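Local structure of replicative DNA helicase (Mycobacterium chimaera, 6RIY) at residues R46-V51 / V120-V125; I59-D62 / Q66-T69; P107-E112 / G139-H144. The protein is an intein, a protein-splicing element probably excised from a replicative DNA helicase precursor, the helicase being an ATP-dependent enzyme that unwinds DNA. All coordinates share one frame; numbering follows the deposited sequence.

Following the chain from the N terminus, interaction 1 opens at residues 46-51 on strand 48-53. The chain then turns into strand 58-62 and on to strand 66-69, where interaction 2 closes a short loop of only three intervening residues, nested within the much longer loop of interaction 1. Interaction 3 opens next, at 107-112. Interaction 1 closes at 120-125, before interaction 3 reaches its second segment, 139-144, so these two loops cross. Strands 58-62, 48-53 and 107-117 are consecutive neighbours in one sheet, and all three contacts touch it. Interaction 1 ties that sheet to strand 122-127 of the other four-strand sheet; interactions 2 and 3 tie it to strands 66-69 and 141-144.

Interaction 1: residues R46-V51 / V120-V125; sequences RPCYEV and VPVRCV
Cys48 and Arg46 meet Val120 and Val122 where the chain enters two strands of different sheets, which then diverge. Arg46 is the side chain to follow. Its CB points toward 120-125, and CG, set beside the backbone N and anti to the carbonyl carbon (chi1 -60°), meets Val122 CG2 at 4.0 Å, the two side chains crossing at about a right angle. From there the chain bends at both chi2 and chi3, and CD and NE turn back from the valine. The guanidinium is folded over its own neighbour, with Pro47 CD lying over the centre of one face; at the tip NH2 makes a long, weak ion pair with Asp62 OD2. The other methyl of Val122, CG1, packs 4.0 Å from Cys48 SG, so the valine is shared between both residues. The same sulfur accepts a weak but nearly straight hydrogen bond from Val120 N (3.6 Å, 173°) and lies beside the Val120 CG2 methyl. A water closes the polar edge, taking the N-H of Arg46 and donating to Val120 O, each at 2.8 Å. Strand 48-53 belongs to one antiparallel sheet and strand 122-127 to the other, so this side-chain and water contact is a seam between sheets, consistent with the all-beta Hedgehog/intein (HINT) fold.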
ATOM      1  N   ARG A  46       5.064 -14.047   6.572  1.00 17.20           N
ATOM      2  CA  ARG A  46       5.297 -12.756   7.209  1.00 20.64           C
ATOM      3  C   ARG A  46       4.145 -12.407   8.155  1.00 16.76           C
ATOM      4  O   ARG A  46       2.982 -12.694   7.856  1.00 17.41           O
ATOM      5  CB  ARG A  46       5.458 -11.664   6.146  1.00 20.44           C
ATOM      6  CG  ARG A  46       6.626 -11.895   5.181  1.00 21.45           C
ATOM      7  CD  ARG A  46       7.969 -11.774   5.877  1.00 33.74           C
ATOM      8  NE  ARG A  46       8.176 -10.448   6.450  1.00 41.28           N
ATOM      9  CZ  ARG A  46       9.080 -10.170   7.386  1.00 45.45           C
ATOM     10  NH1 ARG A  46       9.867 -11.128   7.858  1.00 44.37           N
ATOM     11  NH2 ARG A  46       9.198  -8.931   7.848  1.00 48.00           N
ATOM     12  N   PRO A  47       4.429 -11.789   9.299  1.00 21.15           N
ATOM     13  CA  PRO A  47       3.344 -11.287  10.148  1.00 18.85           C
ATOM     14  C   PRO A  47       2.601 -10.186   9.412  1.00 19.50           C
ATOM     15  O   PRO A  47       3.218  -9.297   8.827  1.00 17.87           O
ATOM     16  CB  PRO A  47       4.072 -10.754  11.386  1.00 21.23           C
ATOM     17  CG  PRO A  47       5.459 -11.303  11.300  1.00 31.01           C
ATOM     18  CD  PRO A  47       5.752 -11.460   9.849  1.00 22.95           C
ATOM     19  N   CYS A  48       1.270 -10.266   9.416  1.00 11.93           N
ATOM     20  CA  CYS A  48       0.447  -9.371   8.622  1.00 11.02           C
ATOM     21  C   CYS A  48      -0.524  -8.578   9.480  1.00 13.91           C
ATOM     22  O   CYS A  48      -1.010  -9.055  10.509  1.00 14.06           O
ATOM     23  CB  CYS A  48      -0.363 -10.132   7.583  1.00 12.73           C
ATOM     24  SG  CYS A  48       0.668 -10.787   6.263  1.00 13.50           S
ATOM     25  N   TYR A  49      -0.857  -7.389   8.991  1.00  9.69           N
ATOM     26  CA  TYR A  49      -1.833  -6.514   9.615  1.00 12.99           C
ATOM     27  C   TYR A  49      -2.941  -6.171   8.632  1.00 11.01           C
ATOM     28  O   TYR A  49      -2.684  -5.945   7.448  1.00 10.03           O
ATOM     29  CB  TYR A  49      -1.175  -5.216  10.093  1.00 17.08           C
ATOM     30  CG  TYR A  49      -0.501  -5.353  11.426  1.00 16.79           C
ATOM     31  CD1 TYR A  49       0.630  -6.143  11.576  1.00 16.44           C
ATOM     32  CD2 TYR A  49      -0.999  -4.700  12.540  1.00 12.64           C
ATOM     33  CE1 TYR A  49       1.240  -6.278  12.811  1.00 21.87           C
ATOM     34  CE2 TYR A  49      -0.392  -4.822  13.773  1.00 20.81           C
ATOM     35  CZ  TYR A  49       0.724  -5.613  13.903  1.00 24.99           C
ATOM     36  OH  TYR A  49       1.331  -5.737  15.130  1.00 32.21           O
ATOM     37  N   GLU A  50      -4.169  -6.102   9.133  1.00 10.00           N
ATOM     38  CA  GLU A  50      -5.295  -5.591   8.363  1.00 12.91           C
ATOM     39  C   GLU A  50      -5.488  -4.113   8.699  1.00 14.53           C
ATOM     40  O   GLU A  50      -5.802  -3.770   9.840  1.00 13.37           O
ATOM     41  CB  GLU A  50      -6.542  -6.407   8.686  1.00 17.80           C
ATOM     42  CG  GLU A  50      -7.785  -6.025   7.943  1.00 19.60           C
ATOM     43  CD  GLU A  50      -8.861  -7.079   8.074  1.00 30.45           C
ATOM     44  OE1 GLU A  50      -8.686  -8.183   7.522  1.00 29.95           O
ATOM     45  OE2 GLU A  50      -9.877  -6.814   8.746  1.00 33.67           O
ATOM     46  N   VAL A  51      -5.295  -3.242   7.712  1.00 14.71           N
ATOM     47  CA  VAL A  51      -5.410  -1.800   7.897  1.00 12.14           C
ATOM     48  C   VAL A  51      -6.700  -1.341   7.234  1.00 12.65           C
ATOM     49  O   VAL A  51      -6.891  -1.533   6.029  1.00 16.07           O
ATOM     50  CB  VAL A  51      -4.200  -1.049   7.324  1.00 13.97           C
ATOM     51  CG1 VAL A  51      -4.263   0.421   7.741  1.00 11.62           C
ATOM     52  CG2 VAL A  51      -2.901  -1.715   7.769  1.00 12.04           C
ATOM     53  N   VAL A 120      -0.778 -13.975   5.369  1.00 14.23           N
ATOM     54  CA  VAL A 120      -1.072 -14.348   3.985  1.00 11.85           C
ATOM     55  C   VAL A 120       0.161 -14.047   3.148  1.00 11.04           C
ATOM     56  O   VAL A 120       1.014 -13.237   3.550  1.00 10.45           O
ATOM     57  CB  VAL A 120      -2.308 -13.595   3.435  1.00 16.30           C
ATOM     58  CG1 VAL A 120      -3.549 -13.937   4.244  1.00 15.59           C
ATOM     59  CG2 VAL A 120      -2.052 -12.105   3.406  1.00 16.25           C
ATOM     60  N   PRO A 121       0.283 -14.671   1.973  1.00 11.62           N
ATOM     61  CA  PRO A 121       1.407 -14.354   1.079  1.00 11.22           C
ATOM     62  C   PRO A 121       1.412 -12.880   0.696  1.00  9.83           C
ATOM     63  O   PRO A 121       0.360 -12.280   0.466  1.00 10.26           O
ATOM     64  CB  PRO A 121       1.146 -15.247  -0.142  1.00 14.07           C
ATOM     65  CG  PRO A 121       0.297 -16.389   0.392  1.00 18.48           C
ATOM     66  CD  PRO A 121      -0.574 -15.746   1.429  1.00 14.21           C
ATOM     67  N   VAL A 122       2.612 -12.292   0.612  1.00  9.47           N
ATOM     68  CA  VAL A 122       2.761 -10.866   0.308  1.00  9.20           C
ATOM     69  C   VAL A 122       3.899 -10.676  -0.688  1.00 15.24           C
ATOM     70  O   VAL A 122       4.715 -11.569  -0.907  1.00 13.43           O
ATOM     71  CB  VAL A 122       3.000 -10.002   1.577  1.00  7.84           C
ATOM     72  CG1 VAL A 122       1.832 -10.123   2.528  1.00  9.37           C
ATOM     73  CG2 VAL A 122       4.332 -10.359   2.278  1.00  8.55           C
ATOM     74  N   ARG A 123       3.944  -9.485  -1.293  1.00 10.31           N
ATOM     75  CA  ARG A 123       5.014  -9.081  -2.204  1.00  9.50           C
ATOM     76  C   ARG A 123       5.298  -7.594  -2.040  1.00  9.43           C
ATOM     77  O   ARG A 123       4.390  -6.817  -1.741  1.00  9.82           O
ATOM     78  CB  ARG A 123       4.646  -9.294  -3.678  1.00 16.06           C
ATOM     79  CG  ARG A 123       4.599 -10.702  -4.193  1.00 22.21           C
ATOM     80  CD  ARG A 123       4.174 -10.679  -5.671  1.00 21.97           C
ATOM     81  NE  ARG A 123       5.291 -10.367  -6.560  1.00 22.19           N
ATOM     82  CZ  ARG A 123       5.160  -9.925  -7.806  1.00 18.65           C
ATOM     83  NH1 ARG A 123       3.954  -9.710  -8.321  1.00 15.37           N
ATOM     84  NH2 ARG A 123       6.238  -9.687  -8.536  1.00 17.97           N
ATOM     85  N   CYS A 124       6.536  -7.198  -2.332  1.00 12.69           N
ATOM     86  CA  CYS A 124       6.917  -5.793  -2.443  1.00 17.38           C
ATOM     87  C   CYS A 124       7.207  -5.410  -3.889  1.00 11.63           C
ATOM     88  O   CYS A 124       7.695  -6.219  -4.685  1.00 12.87           O
ATOM     89  CB  CYS A 124       8.162  -5.462  -1.616  1.00 27.18           C
ATOM     90  SG  CYS A 124       8.012  -5.738   0.133  1.00 35.45           S
ATOM     91  N   VAL A 125       6.952  -4.139  -4.200  1.00 16.58           N
ATOM     92  CA  VAL A 125       7.349  -3.539  -5.466  1.00 18.77           C
ATOM     93  C   VAL A 125       8.209  -2.320  -5.159  1.00 18.03           C
ATOM     94  O   VAL A 125       8.115  -1.714  -4.088  1.00 16.95           O
ATOM     95  CB  VAL A 125       6.136  -3.132  -6.332  1.00 15.42           C
ATOM     96  CG1 VAL A 125       5.274  -4.340  -6.660  1.00 17.89           C
ATOM     97  CG2 VAL A 125       5.305  -2.060  -5.612  1.00 17.76           C
TER
HETATM   98  O   HOH W   1       3.774 -13.525   4.091  1.00 12.22           O

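Interaction 2: residues I59-D62 / Q66-T69; sequences IVAD and QWPT
This is a buried apolar contact in which Ile59 and Ala61 press on the edge of the Trp67 indole, near the middle of the Hedgehog/intein (HINT) fold. Strand 58-62 is an outer strand of a four-strand antiparallel sheet, while strand 66-69 turns away to pair with 72-75, so the two segments meet through side chains and not as partners in a sheet. Ile59 and Ala61, two residues apart on the same strand, both point toward the tryptophan. Trp67 turns its CG away from its own carbonyl carbon (chi1 -59°), with the ring turned across that bond (chi2 88°), which sends the benzene end of the indole to the isoleucine. Around the ring, His65 packs edge-to-face, Phe53 meets it at an inclined angle, and Leu79 also touches it. The polar corner of the indole is satisfied as well: NE1 is hydrogen-bonded to Ser76 OG, and the same hydroxyl is bonded to Asp62 O, which links the ring back to the end of strand 58-62. Asp62 in turn holds the N terminus, its OD1 bonded to Ala1 N, so Ser76 and Asp62 connect the tryptophan to Ala1, the first residue of the chain. An alanine at the first position and a tryptophan next but one after His65 resemble class 3 inteins, whose Trp-Cys-Thr (WCT) signature is probably formed here by Trp67, Cys124 and Thr143, the indole packing on Thr143. At the ring edge, Trp67 CZ2 lies 4.1 Å from Ala61 CB, and the adjoining CH2 sits in the fork of Ile59, 3.9 Å from CD1, which lies in the indole plane, and 4.0 Å from CG2.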
ATOM      1  N   ILE A  59      -6.764  -2.991   3.522  1.00 11.85           N
ATOM      2  CA  ILE A  59      -5.561  -3.550   2.918  1.00 13.25           C
ATOM      3  C   ILE A  59      -4.853  -4.407   3.958  1.00 12.31           C
ATOM      4  O   ILE A  59      -4.654  -3.972   5.095  1.00 14.44           O
ATOM      5  CB  ILE A  59      -4.622  -2.443   2.407  1.00  8.81           C
ATOM      6  CG1 ILE A  59      -5.303  -1.646   1.303  1.00 13.15           C
ATOM      7  CG2 ILE A  59      -3.295  -3.048   1.886  1.00  9.70           C
ATOM      8  CD1 ILE A  59      -4.524  -0.428   0.908  1.00 11.03           C
ATOM      9  N   VAL A  60      -4.455  -5.608   3.562  1.00  8.59           N
ATOM     10  CA  VAL A  60      -3.643  -6.478   4.401  1.00  8.23           C
ATOM     11  C   VAL A  60      -2.194  -6.329   3.968  1.00  7.83           C
ATOM     12  O   VAL A  60      -1.869  -6.452   2.777  1.00 10.12           O
ATOM     13  CB  VAL A  60      -4.122  -7.932   4.310  1.00 11.49           C
ATOM     14  CG1 VAL A  60      -3.162  -8.862   5.017  1.00 10.18           C
ATOM     15  CG2 VAL A  60      -5.527  -8.029   4.902  1.00 12.66           C
ATOM     16  N   ALA A  61      -1.333  -6.015   4.926  1.00  7.68           N
ATOM     17  CA  ALA A  61       0.050  -5.699   4.626  1.00  9.31           C
ATOM     18  C   ALA A  61       0.923  -6.305   5.704  1.00 10.61           C
ATOM     19  O   ALA A  61       0.468  -6.574   6.820  1.00 11.28           O
ATOM     20  CB  ALA A  61       0.284  -4.185   4.547  1.00 14.31           C
ATOM     21  N   ASP A  62       2.197  -6.510   5.378  1.00 10.82           N
ATOM     22  CA  ASP A  62       3.043  -7.049   6.423  1.00 12.76           C
ATOM     23  C   ASP A  62       3.299  -5.980   7.483  1.00  9.91           C
ATOM     24  O   ASP A  62       3.029  -4.783   7.295  1.00 12.36           O
ATOM     25  CB  ASP A  62       4.337  -7.631   5.845  1.00 19.45           C
ATOM     26  CG  ASP A  62       5.370  -6.591   5.548  1.00 30.47           C
ATOM     27  OD1 ASP A  62       5.005  -5.475   5.130  1.00 31.98           O
ATOM     28  OD2 ASP A  62       6.566  -6.902   5.721  1.00 40.89           O
ATOM     29  N   GLN A  66       5.250   0.421   5.062  1.00 11.13           N
ATOM     30  CA  GLN A  66       5.287   1.825   5.467  1.00 10.54           C
ATOM     31  C   GLN A  66       4.162   2.636   4.836  1.00 10.42           C
ATOM     32  O   GLN A  66       3.782   2.403   3.686  1.00 15.02           O
ATOM     33  CB  GLN A  66       6.637   2.445   5.106  1.00 16.28           C
ATOM     34  CG  GLN A  66       7.789   1.779   5.824  1.00 19.36           C
ATOM     35  CD  GLN A  66       9.137   2.283   5.359  1.00 27.29           C
ATOM     36  OE1 GLN A  66       9.242   3.363   4.795  1.00 28.69           O
ATOM     37  NE2 GLN A  66      10.176   1.488   5.588  1.00 40.51           N
ATOM     38  N   TRP A  67       3.633   3.593   5.607  1.00  9.16           N
ATOM     39  CA  TRP A  67       2.474   4.386   5.212  1.00  8.46           C
ATOM     40  C   TRP A  67       2.789   5.855   5.459  1.00  9.07           C
ATOM     41  O   TRP A  67       3.277   6.204   6.545  1.00 10.94           O
ATOM     42  CB  TRP A  67       1.232   3.987   6.017  1.00 10.28           C
ATOM     43  CG  TRP A  67       0.868   2.540   5.862  1.00  7.15           C
ATOM     44  CD1 TRP A  67       1.334   1.496   6.606  1.00 11.47           C
ATOM     45  CD2 TRP A  67      -0.024   1.982   4.892  1.00 11.09           C
ATOM     46  NE1 TRP A  67       0.780   0.317   6.161  1.00 12.92           N
ATOM     47  CE2 TRP A  67      -0.054   0.589   5.109  1.00 12.69           C
ATOM     48  CE3 TRP A  67      -0.806   2.525   3.866  1.00 11.72           C
ATOM     49  CZ2 TRP A  67      -0.838  -0.270   4.339  1.00  8.88           C
ATOM     50  CZ3 TRP A  67      -1.576   1.667   3.095  1.00  8.72           C
ATOM     51  CH2 TRP A  67      -1.581   0.286   3.335  1.00  9.93           C
ATOM     52  N   PRO A  68       2.506   6.739   4.513  1.00  9.22           N
ATOM     53  CA  PRO A  68       2.753   8.175   4.733  1.00 10.01           C
ATOM     54  C   PRO A  68       1.617   8.809   5.523  1.00 16.90           C
ATOM     55  O   PRO A  68       0.495   8.925   5.023  1.00 13.18           O
ATOM     56  CB  PRO A  68       2.824   8.730   3.305  1.00 10.63           C
ATOM     57  CG  PRO A  68       1.870   7.849   2.534  1.00 11.61           C
ATOM     58  CD  PRO A  68       1.981   6.457   3.165  1.00 10.42           C
ATOM     59  N   THR A  69       1.907   9.252   6.747  1.00 12.18           N
ATOM     60  CA  THR A  69       0.912   9.977   7.537  1.00 12.10           C
ATOM     61  C   THR A  69       1.354  11.413   7.772  1.00 14.61           C
ATOM     62  O   THR A  69       2.508  11.781   7.568  1.00 16.26           O
ATOM     63  CB  THR A  69       0.632   9.307   8.889  1.00 12.05           C
ATOM     64  OG1 THR A  69       1.621   9.705   9.851  1.00 15.55           O
ATOM     65  CG2 THR A  69       0.608   7.802   8.747  1.00 14.50           C
TER

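Interaction 3: residues P107-E112 / G139-H144; sequences PVVQIE and GMVPTH
Val108 and Val109, neighbours in sequence, both reach across to strand 141-144, each with one methyl. The CG1 of Val108, anti to the backbone N (chi1 173°), meets the CD corner of the Pro142 ring at 3.7 Å; Pro142 was modelled in two conformers, and this distance belongs to one of them. Next to it, Val109 CG2 packs against Val141 CG1 at 3.9 Å, the two valines crossing at about a right angle. Consecutive residues in a strand normally alternate sides, and what turns both valines the same way is a beta bulge: Val108 takes a helix-like psi of -64°, and it and Val109 both make backbone hydrogen bonds with Ile86. In the next shell Phe53 touches both Val109 and Val141, and Val88 touches both Val108 and Pro142. Just beyond, Thr143 OG1 is hydrogen-bonded to His65 NE2; these are probably the WCT threonine and the conserved block B histidine, so the valine contact adjoins the likely splicing site. His144 ND1 is bonded to His132 O. The fold is all strand here: 107-117 lies between 85-87 and 48-53 in its sheet, and 141-144 pairs antiparallel with 133-136, whose Leu135 packs on Pro142.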
ATOM      1  N   PRO A 107      -5.217  16.019   2.737  1.00 38.59           N
ATOM      2  CA  PRO A 107      -5.567  14.784   3.455  1.00 34.97           C
ATOM      3  C   PRO A 107      -6.394  13.839   2.592  1.00 30.81           C
ATOM      4  O   PRO A 107      -7.325  14.256   1.897  1.00 36.33           O
ATOM      5  CB  PRO A 107      -6.378  15.295   4.650  1.00 38.34           C
ATOM      6  CG  PRO A 107      -7.017  16.560   4.140  1.00 41.80           C
ATOM      7  CD  PRO A 107      -6.055  17.163   3.143  1.00 43.41           C
ATOM      8  N   VAL A 108      -6.045  12.555   2.642  1.00 21.87           N
ATOM      9  CA  VAL A 108      -6.625  11.540   1.761  1.00 18.72           C
ATOM     10  C   VAL A 108      -7.649  10.679   2.500  1.00 19.16           C
ATOM     11  O   VAL A 108      -8.836  10.676   2.155  1.00 19.80           O
ATOM     12  CB  VAL A 108      -5.527  10.673   1.105  1.00 25.32           C
ATOM     13  CG1 VAL A 108      -6.154   9.520   0.342  1.00 23.47           C
ATOM     14  CG2 VAL A 108      -4.655  11.527   0.194  1.00 27.25           C
ATOM     15  N   VAL A 109      -7.198   9.922   3.508  1.00 16.62           N
ATOM     16  CA  VAL A 109      -8.069   9.098   4.345  1.00 17.67           C
ATOM     17  C   VAL A 109      -7.529   9.088   5.769  1.00 22.21           C
ATOM     18  O   VAL A 109      -6.370   9.422   6.022  1.00 19.43           O
ATOM     19  CB  VAL A 109      -8.201   7.632   3.854  1.00 15.62           C
ATOM     20  CG1 VAL A 109      -9.046   7.531   2.593  1.00 23.79           C
ATOM     21  CG2 VAL A 109      -6.818   6.992   3.682  1.00 13.70           C
ATOM     22  N   GLN A 110      -8.388   8.680   6.703  1.00 16.61           N
ATOM     23  CA  GLN A 110      -8.031   8.486   8.102  1.00 16.69           C
ATOM     24  C   GLN A 110      -7.871   6.994   8.375  1.00 16.00           C
ATOM     25  O   GLN A 110      -8.601   6.172   7.813  1.00 14.95           O
ATOM     26  CB  GLN A 110      -9.107   9.084   9.013  1.00 18.86           C
ATOM     27  CG  GLN A 110      -8.771   9.146  10.493  1.00 22.55           C
ATOM     28  CD  GLN A 110      -9.425  10.327  11.174  1.00 29.00           C
ATOM     29  OE1 GLN A 110     -10.622  10.565  11.009  1.00 30.45           O
ATOM     30  NE2 GLN A 110      -8.640  11.083  11.941  1.00 23.12           N
ATOM     31  N   ILE A 111      -6.908   6.644   9.231  1.00 14.71           N
ATOM     32  CA  ILE A 111      -6.797   5.263   9.696  1.00 14.82           C
ATOM     33  C   ILE A 111      -7.914   4.987  10.691  1.00 18.13           C
ATOM     34  O   ILE A 111      -8.092   5.718  11.676  1.00 20.36           O
ATOM     35  CB  ILE A 111      -5.424   4.991  10.319  1.00 22.83           C
ATOM     36  CG1 ILE A 111      -4.390   4.748   9.218  1.00 27.99           C
ATOM     37  CG2 ILE A 111      -5.493   3.750  11.246  1.00 21.40           C
ATOM     38  CD1 ILE A 111      -3.891   6.009   8.531  1.00 25.27           C
ATOM     39  N   GLU A 112      -8.697   3.944  10.422  1.00 15.33           N
ATOM     40  CA  GLU A 112      -9.716   3.544  11.377  1.00 19.24           C
ATOM     41  C   GLU A 112      -9.193   2.504  12.351  1.00 23.55           C
ATOM     42  O   GLU A 112      -9.475   2.581  13.550  1.00 28.78           O
ATOM     43  CB  GLU A 112     -10.950   3.005  10.652  1.00 23.15           C
ATOM     44  CG  GLU A 112     -11.672   4.036   9.794  1.00 28.64           C
ATOM     45  CD  GLU A 112     -12.519   5.008  10.601  1.00 31.83           C
ATOM     46  OE1 GLU A 112     -12.150   5.333  11.751  1.00 31.98           O
ATOM     47  OE2 GLU A 112     -13.570   5.443  10.084  1.00 33.56           O
ATOM     48  N   GLY A 139      -9.959   2.014  -2.720  1.00 11.94           N
ATOM     49  CA  GLY A 139      -9.969   3.455  -2.532  1.00 12.26           C
ATOM     50  C   GLY A 139      -8.748   4.195  -3.021  1.00 11.14           C
ATOM     51  O   GLY A 139      -8.695   5.428  -2.902  1.00 13.53           O
ATOM     52  N   MET A 140      -7.758   3.483  -3.563  1.00  9.93           N
ATOM     53  CA  MET A 140      -6.556   4.089  -4.146  1.00  8.72           C
ATOM     54  C   MET A 140      -5.807   4.923  -3.104  1.00 13.01           C
ATOM     55  O   MET A 140      -5.557   6.122  -3.275  1.00 13.42           O
ATOM     56  CB  MET A 140      -6.915   4.914  -5.389  1.00  9.97           C
ATOM     57  CG  MET A 140      -7.718   4.113  -6.406  1.00 11.23           C
ATOM     58  SD  MET A 140      -7.988   5.039  -7.920  1.00 17.89           S
ATOM     59  CE  MET A 140      -9.440   5.996  -7.487  1.00 25.14           C
ATOM     60  N   VAL A 141      -5.476   4.254  -2.006  1.00  8.87           N
ATOM     61  CA  VAL A 141      -4.802   4.876  -0.866  1.00 10.68           C
ATOM     62  C   VAL A 141      -3.301   4.908  -1.139  1.00 10.04           C
ATOM     63  O   VAL A 141      -2.719   3.857  -1.456  1.00  9.97           O
ATOM     64  CB  VAL A 141      -5.108   4.100   0.412  1.00 10.23           C
ATOM     65  CG1 VAL A 141      -4.433   4.735   1.619  1.00 13.30           C
ATOM     66  CG2 VAL A 141      -6.614   4.008   0.625  1.00 14.15           C
ATOM     67  N   PRO A 142      -2.657   6.069  -0.995  0.62  8.92           N
ATOM     68  CA  PRO A 142      -1.199   6.149  -1.150  0.62  9.80           C
ATOM     69  C   PRO A 142      -0.487   5.254  -0.146  0.62  9.10           C
ATOM     70  O   PRO A 142      -0.860   5.180   1.027  0.62 11.09           O
ATOM     71  CB  PRO A 142      -0.898   7.633  -0.886  0.62 12.09           C
ATOM     72  CG  PRO A 142      -2.196   8.339  -1.091  0.62 11.29           C
ATOM     73  CD  PRO A 142      -3.263   7.373  -0.681  0.62 10.40           C
ATOM     74  N   THR A 143       0.543   4.559  -0.623  1.00  7.41           N
ATOM     75  CA  THR A 143       1.329   3.715   0.257  1.00  8.46           C
ATOM     76  C   THR A 143       2.766   3.725  -0.238  1.00  9.73           C
ATOM     77  O   THR A 143       3.038   4.029  -1.404  1.00 12.32           O
ATOM     78  CB  THR A 143       0.744   2.289   0.333  1.00 10.97           C
ATOM     79  OG1 THR A 143       1.285   1.611   1.474  1.00 12.74           O
ATOM     80  CG2 THR A 143       1.033   1.493  -0.939  1.00  8.49           C
ATOM     81  N   HIS A 144       3.694   3.415   0.662  1.00  8.01           N
ATOM     82  CA  HIS A 144       5.106   3.482   0.318  1.00  8.87           C
ATOM     83  C   HIS A 144       5.597   2.157  -0.258  1.00 13.94           C
ATOM     84  O   HIS A 144       5.251   1.082   0.242  1.00 15.22           O
ATOM     85  CB  HIS A 144       5.937   3.865   1.542  1.00 12.87           C
ATOM     86  CG  HIS A 144       6.195   5.334   1.652  1.00 21.89           C
ATOM     87  ND1 HIS A 144       6.835   6.051   0.663  1.00 24.21           N
ATOM     88  CD2 HIS A 144       5.896   6.222   2.628  1.00 27.40           C
ATOM     89  CE1 HIS A 144       6.927   7.317   1.031  1.00 26.70           C
ATOM     90  NE2 HIS A 144       6.360   7.449   2.216  1.00 27.53           N
TER